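Local coordinates for protein-glutamine gamma-glutamyltransferase (Pseudomonas aeruginosa PAO1, PDB 6G49) that displays transglutaminase activity in vitro through its periplasmic domain, joining protein glutamine and lysine side chains, and is critical for the viability of the bacterium, at residues 35-47 with 75-88. Numbering follows the deposited sequence.
Sequences TGLSESMAPGDIA and ALTMERFDGRRWAQ
A short antiparallel beta ladder, at the margin of the curled sheet beside the probable catalytic helix 243-256, joins Ser-40 and Met-41 to Trp-86 and Ala-87. Met-41 and Trp-86 form its hydrogen-bonded pair: Met-41 N donates to Trp-86 O at 2.8 Å, and Trp-86 N returns a bond to Met-41 O. Beyond the non-hydrogen-bonded pair Ser-40 and Ala-87, Gln-88 N reaches Glu-39 O at 2.8 Å and extends the ladder. On the face bearing Met-41 and Trp-86, Met-41 packs against Met-78; the two flexible, apolar chains run roughly perpendicular, with Met-41 CG against Met-78 SD at 3.5 Å. Met-41 and Trp-86 also touch Ala-244 and Ala-251 of helix 243-256, whose Cys-243 is the likely nucleophile.

Ser-40 and Ala-87 lie on the second face, where the guanidinium of Arg-85 reaches Ser-40 OG. Its chain, bent at chi3 (73°), comes back across the ladder, and NE and, at 2.7 Å, NH2 both donate to Ser-40 OG. The hydroxyl, small enough to fit at this edge, lies in the guanidinium plane, while Met-41 CA and Ala-42 N cover one face. Asp-45 forms a salt bridge with the arginine; the carboxylate and guanidinium planes are 45° apart, and NH1 and NH2 make only weak, bent bonds to OD2. The same oxygen takes a straighter bond from Ala-42 N at 2.8 Å, bracing the type II turn in which Gly-44 adopts a positive phi. One water joins the groups, accepting from Arg-85 NH2 at 2.7 Å and donating to both Ser-40 O and Asp-45 OD2.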
ATOM      1  N   THR A  35       4.895 -18.097   5.716  1.00 60.03           N
ATOM      2  CA  THR A  35       3.749 -17.228   5.406  1.00 57.30           C
ATOM      3  C   THR A  35       4.180 -15.752   5.431  1.00 45.31           C
ATOM      4  O   THR A  35       5.009 -15.341   6.260  1.00 46.78           O
ATOM      5  CB  THR A  35       2.640 -17.413   6.448  1.00 64.87           C
ATOM      6  OG1 THR A  35       2.171 -18.756   6.356  1.00 61.37           O
ATOM      7  CG2 THR A  35       1.474 -16.465   6.278  1.00 53.54           C
ATOM      8  N   GLY A  36       3.670 -14.957   4.494  1.00 35.28           N
ATOM      9  CA  GLY A  36       4.057 -13.536   4.462  1.00 28.21           C
ATOM     10  C   GLY A  36       3.745 -12.945   3.108  1.00 25.23           C
ATOM     11  O   GLY A  36       3.173 -13.636   2.205  1.00 24.17           O
ATOM     12  N   LEU A  37       4.010 -11.643   2.965  1.00 22.14           N
ATOM     13  CA  LEU A  37       3.829 -10.965   1.728  1.00 20.50           C
ATOM     14  C   LEU A  37       4.850 -11.463   0.720  1.00 24.42           C
ATOM     15  O   LEU A  37       5.993 -11.650   1.075  1.00 24.52           O
ATOM     16  CB  LEU A  37       4.068  -9.458   1.871  1.00 23.63           C
ATOM     17  CG  LEU A  37       3.003  -8.694   2.637  1.00 26.59           C
ATOM     18  CD1 LEU A  37       3.527  -7.286   2.924  1.00 27.75           C
ATOM     19  CD2 LEU A  37       1.727  -8.639   1.818  1.00 26.04           C
ATOM     20  N   SER A  38       4.446 -11.510  -0.542  1.00 21.91           N
ATOM     21  CA  SER A  38       5.392 -11.792  -1.602  1.00 22.13           C
ATOM     22  C   SER A  38       5.372 -10.653  -2.615  1.00 23.95           C
ATOM     23  O   SER A  38       4.730  -9.623  -2.369  1.00 24.48           O
ATOM     24  CB  SER A  38       5.047 -13.102  -2.229  1.00 29.10           C
ATOM     25  OG  SER A  38       3.920 -12.950  -2.983  1.00 30.59           O
ATOM     26  N   GLU A  39       6.132 -10.831  -3.704  1.00 21.08           N
ATOM     27  CA  GLU A  39       6.428  -9.760  -4.630  1.00 21.97           C
ATOM     28  C   GLU A  39       5.246  -9.474  -5.552  1.00 21.64           C
ATOM     29  O   GLU A  39       5.267  -8.458  -6.283  1.00 20.57           O
ATOM     30  CB  GLU A  39       7.668 -10.037  -5.474  1.00 22.65           C
ATOM     31  CG  GLU A  39       7.485 -11.158  -6.453  1.00 23.61           C
ATOM     32  CD  GLU A  39       7.365 -12.562  -5.912  1.00 33.53           C
ATOM     33  OE1 GLU A  39       7.846 -12.827  -4.771  1.00 26.91           O
ATOM     34  OE2 GLU A  39       6.853 -13.422  -6.675  1.00 35.53           O
ATOM     35  N   SER A  40       4.224 -10.326  -5.555  1.00 22.12           N
ATOM     36  CA  SER A  40       3.061 -10.097  -6.440  1.00 24.52           C
ATOM     37  C   SER A  40       1.790 -10.431  -5.666  1.00 27.44           C
ATOM     38  O   SER A  40       1.810 -11.072  -4.551  1.00 29.06           O
ATOM     39  CB  SER A  40       3.196 -10.893  -7.704  1.00 29.30           C
ATOM     40  OG  SER A  40       2.965 -12.249  -7.419  1.00 32.22           O
ATOM     41  N   MET A  41       0.679  -9.954  -6.167  1.00 24.31           N
ATOM     42  CA  MET A  41      -0.567 -10.403  -5.616  0.50 27.89           C
ATOM     43  C   MET A  41      -1.725 -10.167  -6.573  1.00 24.69           C
ATOM     44  O   MET A  41      -1.856  -9.185  -7.281  1.00 24.45           O
ATOM     45  CB  MET A  41      -0.885  -9.672  -4.327  0.50 31.51           C
ATOM     46  CG  MET A  41      -0.984  -8.205  -4.536  0.50 31.40           C
ATOM     47  SD  MET A  41      -1.282  -7.555  -2.932  0.50 37.89           S
ATOM     48  CE  MET A  41      -2.983  -7.084  -3.153  0.50 48.44           C
ATOM     49  N   ALA A  42      -2.585 -11.177  -6.545  1.00 22.01           N
ATOM     50  CA  ALA A  42      -3.859 -11.110  -7.163  1.00 25.27           C
ATOM     51  C   ALA A  42      -4.882 -10.723  -6.105  1.00 28.31           C
ATOM     52  O   ALA A  42      -4.683 -11.094  -4.959  1.00 28.90           O
ATOM     53  CB  ALA A  42      -4.183 -12.445  -7.738  1.00 27.06           C
ATOM     54  N   PRO A  43      -5.958  -9.992  -6.453  1.00 29.26           N
ATOM     55  CA  PRO A  43      -7.093  -9.806  -5.527  1.00 32.86           C
ATOM     56  C   PRO A  43      -7.496 -11.196  -5.003  1.00 34.04           C
ATOM     57  O   PRO A  43      -7.708 -12.153  -5.774  1.00 33.70           O
ATOM     58  CB  PRO A  43      -8.120  -9.058  -6.381  1.00 36.98           C
ATOM     59  CG  PRO A  43      -7.248  -8.256  -7.311  1.00 38.14           C
ATOM     60  CD  PRO A  43      -6.168  -9.251  -7.708  1.00 36.69           C
ATOM     61  N   GLY A  44      -7.539 -11.303  -3.673  1.00 34.69           N
ATOM     62  CA  GLY A  44      -7.737 -12.585  -2.990  1.00 30.30           C
ATOM     63  C   GLY A  44      -6.518 -13.045  -2.221  1.00 29.37           C
ATOM     64  O   GLY A  44      -6.590 -13.766  -1.218  1.00 30.53           O
ATOM     65  N   ASP A  45      -5.322 -12.655  -2.645  1.00 24.16           N
ATOM     66  CA  ASP A  45      -4.140 -13.185  -2.069  1.00 23.79           C
ATOM     67  C   ASP A  45      -3.897 -12.574  -0.693  1.00 25.22           C
ATOM     68  O   ASP A  45      -3.386 -13.277   0.197  1.00 25.51           O
ATOM     69  CB  ASP A  45      -2.843 -12.971  -2.862  1.00 24.66           C
ATOM     70  CG  ASP A  45      -2.759 -13.830  -4.121  1.00 34.80           C
ATOM     71  OD1 ASP A  45      -3.528 -14.797  -4.211  1.00 34.75           O
ATOM     72  OD2 ASP A  45      -1.991 -13.476  -5.032  1.00 30.15           O
ATOM     73  N   ILE A  46      -4.291 -11.316  -0.476  1.00 22.52           N
ATOM     74  CA  ILE A  46      -4.068 -10.705   0.831  1.00 21.93           C
ATOM     75  C   ILE A  46      -5.111 -11.236   1.818  1.00 22.52           C
ATOM     76  O   ILE A  46      -4.832 -11.351   3.012  1.00 25.00           O
ATOM     77  CB  ILE A  46      -4.022  -9.157   0.782  1.00 26.77           C
ATOM     78  CG1 ILE A  46      -3.037  -8.693  -0.275  1.00 32.78           C
ATOM     79  CG2 ILE A  46      -3.653  -8.620   2.170  1.00 24.97           C
ATOM     80  CD1 ILE A  46      -1.679  -9.296  -0.111  1.00 31.63           C
ATOM     81  N   ALA A  47      -6.299 -11.562   1.322  1.00 23.29           N
ATOM     82  CA  ALA A  47      -7.338 -12.168   2.130  1.00 25.05           C
ATOM     83  C   ALA A  47      -6.808 -13.481   2.717  1.00 25.84           C
ATOM     84  O   ALA A  47      -7.089 -13.867   3.881  1.00 27.83           O
ATOM     85  CB  ALA A  47      -8.578 -12.320   1.309  1.00 29.49           C
ATOM     86  N   ALA A  75       5.805  -2.169   3.084  1.00 17.79           N
ATOM     87  CA  ALA A  75       6.763  -3.218   2.747  1.00 17.35           C
ATOM     88  C   ALA A  75       7.342  -3.014   1.367  1.00 19.54           C
ATOM     89  O   ALA A  75       8.574  -2.980   1.191  1.00 20.02           O
ATOM     90  CB  ALA A  75       6.147  -4.574   2.863  1.00 18.13           C
ATOM     91  N   LEU A  76       6.458  -2.911   0.359  1.00 16.92           N
ATOM     92  CA  LEU A  76       6.945  -2.766  -1.024  1.00 18.12           C
ATOM     93  C   LEU A  76       5.851  -2.075  -1.827  1.00 19.29           C
ATOM     94  O   LEU A  76       4.738  -1.925  -1.376  1.00 18.77           O
ATOM     95  CB  LEU A  76       7.299  -4.114  -1.645  1.00 19.16           C
ATOM     96  CG  LEU A  76       6.153  -5.047  -1.996  1.00 21.70           C
ATOM     97  CD1 LEU A  76       6.612  -6.003  -3.103  1.00 26.59           C
ATOM     98  CD2 LEU A  76       5.660  -5.825  -0.776  1.00 22.71           C
ATOM     99  N   THR A  77       6.186  -1.680  -3.063  1.00 18.37           N
ATOM    100  CA  THR A  77       5.198  -1.243  -4.046  1.00 17.76           C
ATOM    101  C   THR A  77       5.163  -2.237  -5.181  1.00 18.19           C
ATOM    102  O   THR A  77       6.154  -2.928  -5.477  1.00 18.80           O
ATOM    103  CB  THR A  77       5.391   0.165  -4.639  1.00 20.59           C
ATOM    104  OG1 THR A  77       6.381   0.137  -5.685  1.00 20.30           O
ATOM    105  CG2 THR A  77       5.710   1.201  -3.589  1.00 22.05           C
ATOM    106  N   MET A  78       3.980  -2.294  -5.805  1.00 18.38           N
ATOM    107  CA  MET A  78       3.736  -3.124  -6.975  0.75 17.05           C
ATOM    108  C   MET A  78       3.284  -2.196  -8.107  1.00 19.23           C
ATOM    109  O   MET A  78       2.217  -1.604  -8.036  1.00 18.58           O
ATOM    110  CB  MET A  78       2.681  -4.169  -6.625  0.75 18.12           C
ATOM    111  CG  MET A  78       3.191  -5.122  -5.527  0.75 21.09           C
ATOM    112  SD  MET A  78       1.975  -6.417  -5.179  0.75 22.49           S
ATOM    113  CE  MET A  78       2.753  -7.119  -3.734  0.75 19.74           C
ATOM    114  N   GLU A  79       4.145  -2.086  -9.121  1.00 18.38           N
ATOM    115  CA  GLU A  79       3.974  -1.146 -10.211  1.00 18.22           C
ATOM    116  C   GLU A  79       3.551  -1.796 -11.513  1.00 19.51           C
ATOM    117  O   GLU A  79       3.309  -1.041 -12.484  1.00 20.16           O
ATOM    118  CB  GLU A  79       5.278  -0.366 -10.401  1.00 18.40           C
ATOM    119  CG  GLU A  79       5.554   0.623  -9.284  1.00 20.46           C
ATOM    120  CD  GLU A  79       6.971   1.174  -9.264  1.00 19.87           C
ATOM    121  OE1 GLU A  79       7.874   0.359  -9.200  1.00 23.46           O
ATOM    122  OE2 GLU A  79       7.100   2.416  -9.299  1.00 20.28           O
ATOM    123  N   ARG A  80       3.529  -3.103 -11.612  1.00 18.14           N
ATOM    124  CA  ARG A  80       3.210  -3.803 -12.863  1.00 18.77           C
ATOM    125  C   ARG A  80       1.857  -4.489 -12.686  1.00 21.93           C
ATOM    126  O   ARG A  80       1.651  -5.164 -11.701  1.00 22.61           O
ATOM    127  CB  ARG A  80       4.227  -4.904 -13.145  1.00 21.40           C
ATOM    128  CG  ARG A  80       5.591  -4.305 -13.425  1.00 26.22           C
ATOM    129  CD  ARG A  80       6.568  -5.405 -13.709  1.00 30.98           C
ATOM    130  NE  ARG A  80       7.740  -4.850 -14.333  1.00 37.84           N
ATOM    131  CZ  ARG A  80       8.909  -5.480 -14.397  1.00 50.67           C
ATOM    132  NH1 ARG A  80       9.038  -6.667 -13.825  1.00 46.07           N
ATOM    133  NH2 ARG A  80       9.929  -4.903 -15.021  1.00 53.23           N
ATOM    134  N   PHE A  81       0.942  -4.249 -13.610  1.00 19.21           N
ATOM    135  CA  PHE A  81      -0.332  -4.945 -13.597  1.00 18.27           C
ATOM    136  C   PHE A  81      -0.517  -5.705 -14.896  1.00 20.40           C
ATOM    137  O   PHE A  81      -0.513  -5.064 -15.953  1.00 21.64           O
ATOM    138  CB  PHE A  81      -1.490  -3.973 -13.440  1.00 18.66           C
ATOM    139  CG  PHE A  81      -2.825  -4.660 -13.368  1.00 19.49           C
ATOM    140  CD1 PHE A  81      -3.079  -5.588 -12.366  1.00 21.26           C
ATOM    141  CD2 PHE A  81      -3.806  -4.380 -14.307  1.00 23.10           C
ATOM    142  CE1 PHE A  81      -4.293  -6.257 -12.314  1.00 22.73           C
ATOM    143  CE2 PHE A  81      -5.024  -5.032 -14.244  1.00 24.15           C
ATOM    144  CZ  PHE A  81      -5.286  -5.911 -13.206  1.00 22.48           C
ATOM    145  N   ASP A  82      -0.753  -7.027 -14.826  1.00 20.92           N
ATOM    146  CA  ASP A  82      -0.800  -7.877 -16.057  1.00 22.02           C
ATOM    147  C   ASP A  82      -2.219  -8.265 -16.424  1.00 27.40           C
ATOM    148  O   ASP A  82      -2.393  -9.071 -17.312  1.00 26.22           O
ATOM    149  CB  ASP A  82       0.089  -9.109 -15.940  1.00 25.45           C
ATOM    150  CG  ASP A  82      -0.405 -10.147 -14.956  1.00 26.18           C
ATOM    151  OD1 ASP A  82      -1.467  -9.944 -14.382  1.00 24.25           O
ATOM    152  OD2 ASP A  82       0.291 -11.146 -14.817  1.00 33.10           O
ATOM    153  N   GLY A  83      -3.209  -7.659 -15.772  1.00 24.34           N
ATOM    154  CA  GLY A  83      -4.600  -7.979 -15.978  1.00 24.64           C
ATOM    155  C   GLY A  83      -5.151  -8.930 -14.925  1.00 27.22           C
ATOM    156  O   GLY A  83      -6.379  -9.057 -14.828  1.00 31.47           O
ATOM    157  N   ARG A  84      -4.275  -9.585 -14.162  1.00 25.95           N
ATOM    158  CA  ARG A  84      -4.626 -10.507 -13.031  0.50 33.71           C
ATOM    159  C   ARG A  84      -3.932 -10.056 -11.729  1.00 32.33           C
ATOM    160  O   ARG A  84      -4.547  -9.850 -10.678  1.00 35.84           O
ATOM    161  CB  ARG A  84      -4.215 -11.958 -13.348  0.50 34.43           C
ATOM    162  CG  ARG A  84      -2.811 -12.118 -13.925  0.50 43.58           C
ATOM    163  CD  ARG A  84      -2.156 -13.495 -13.964  0.50 48.56           C
ATOM    164  NE  ARG A  84      -0.717 -13.406 -13.732  0.50 37.07           N
ATOM    165  CZ  ARG A  84       0.155 -14.314 -14.129  0.50 43.41           C
ATOM    166  NH1 ARG A  84       1.283 -14.497 -13.465  0.50 45.23           N
ATOM    167  NH2 ARG A  84      -0.109 -15.052 -15.191  0.50 53.17           N
ATOM    168  N   ARG A  85      -2.625  -9.890 -11.792  1.00 23.51           N
ATOM    169  CA  ARG A  85      -1.788  -9.707 -10.608  0.50 19.89           C
ATOM    170  C   ARG A  85      -1.040  -8.387 -10.732  1.00 23.49           C
ATOM    171  O   ARG A  85      -0.673  -7.958 -11.828  1.00 21.07           O
ATOM    172  CB  ARG A  85      -0.715 -10.787 -10.442  0.50 21.62           C
ATOM    173  CG  ARG A  85      -1.230 -12.219 -10.421  0.50 23.54           C
ATOM    174  CD  ARG A  85      -0.055 -13.190 -10.315  0.50 23.01           C
ATOM    175  NE  ARG A  85       0.566 -13.221  -8.988  0.50 30.08           N
ATOM    176  CZ  ARG A  85       0.010 -13.693  -7.861  0.50 28.25           C
ATOM    177  NH1 ARG A  85      -1.210 -14.221  -7.847  0.50 28.12           N
ATOM    178  NH2 ARG A  85       0.700 -13.646  -6.735  0.50 32.07           N
ATOM    179  N   TRP A  86      -0.869  -7.746  -9.572  1.00 19.38           N
ATOM    180  CA  TRP A  86       0.035  -6.653  -9.389  1.00 18.76           C
ATOM    181  C   TRP A  86       1.388  -7.202  -8.923  1.00 20.08           C
ATOM    182  O   TRP A  86       1.450  -8.213  -8.155  1.00 22.54           O
ATOM    183  CB  TRP A  86      -0.531  -5.671  -8.372  1.00 18.83           C
ATOM    184  CG  TRP A  86      -1.701  -4.885  -8.872  1.00 18.19           C
ATOM    185  CD1 TRP A  86      -3.023  -5.217  -8.865  1.00 18.42           C
ATOM    186  CD2 TRP A  86      -1.624  -3.627  -9.555  1.00 18.39           C
ATOM    187  NE1 TRP A  86      -3.762  -4.264  -9.499  1.00 19.83           N
ATOM    188  CE2 TRP A  86      -2.941  -3.253  -9.914  1.00 19.76           C
ATOM    189  CE3 TRP A  86      -0.559  -2.783  -9.865  1.00 18.77           C
ATOM    190  CZ2 TRP A  86      -3.233  -2.060 -10.555  1.00 20.13           C
ATOM    191  CZ3 TRP A  86      -0.854  -1.601 -10.510  1.00 18.79           C
ATOM    192  CH2 TRP A  86      -2.165  -1.241 -10.868  1.00 19.87           C
ATOM    193  N   ALA A  87       2.481  -6.620  -9.442  1.00 18.27           N
ATOM    194  CA  ALA A  87       3.796  -7.171  -9.132  1.00 20.70           C
ATOM    195  C   ALA A  87       4.863  -6.092  -9.015  1.00 18.07           C
ATOM    196  O   ALA A  87       4.788  -5.025  -9.645  1.00 18.28           O
ATOM    197  CB  ALA A  87       4.247  -8.179 -10.177  1.00 20.26           C
ATOM    198  N   GLN A  88       5.832  -6.413  -8.185  1.00 17.32           N
ATOM    199  CA  GLN A  88       7.029  -5.561  -7.994  1.00 16.66           C
ATOM    200  C   GLN A  88       7.813  -5.478  -9.319  1.00 18.65           C
ATOM    201  O   GLN A  88       7.987  -6.513  -9.999  1.00 20.10           O
ATOM    202  CB  GLN A  88       7.953  -6.159  -6.915  1.00 18.43           C
ATOM    203  CG  GLN A  88       9.164  -5.347  -6.578  1.00 19.65           C
ATOM    204  CD  GLN A  88       9.974  -5.976  -5.462  1.00 19.66           C
ATOM    205  OE1 GLN A  88      10.335  -7.160  -5.527  1.00 22.74           O
ATOM    206  NE2 GLN A  88      10.146  -5.181  -4.420  1.00 25.04           N
TER
HETATM  207  O   HOH W   1       0.753 -13.654  -4.023  1.00 54.02           O
HETATM  208  O   HOH W   2      -3.120 -16.169  -6.453  1.00 50.23           O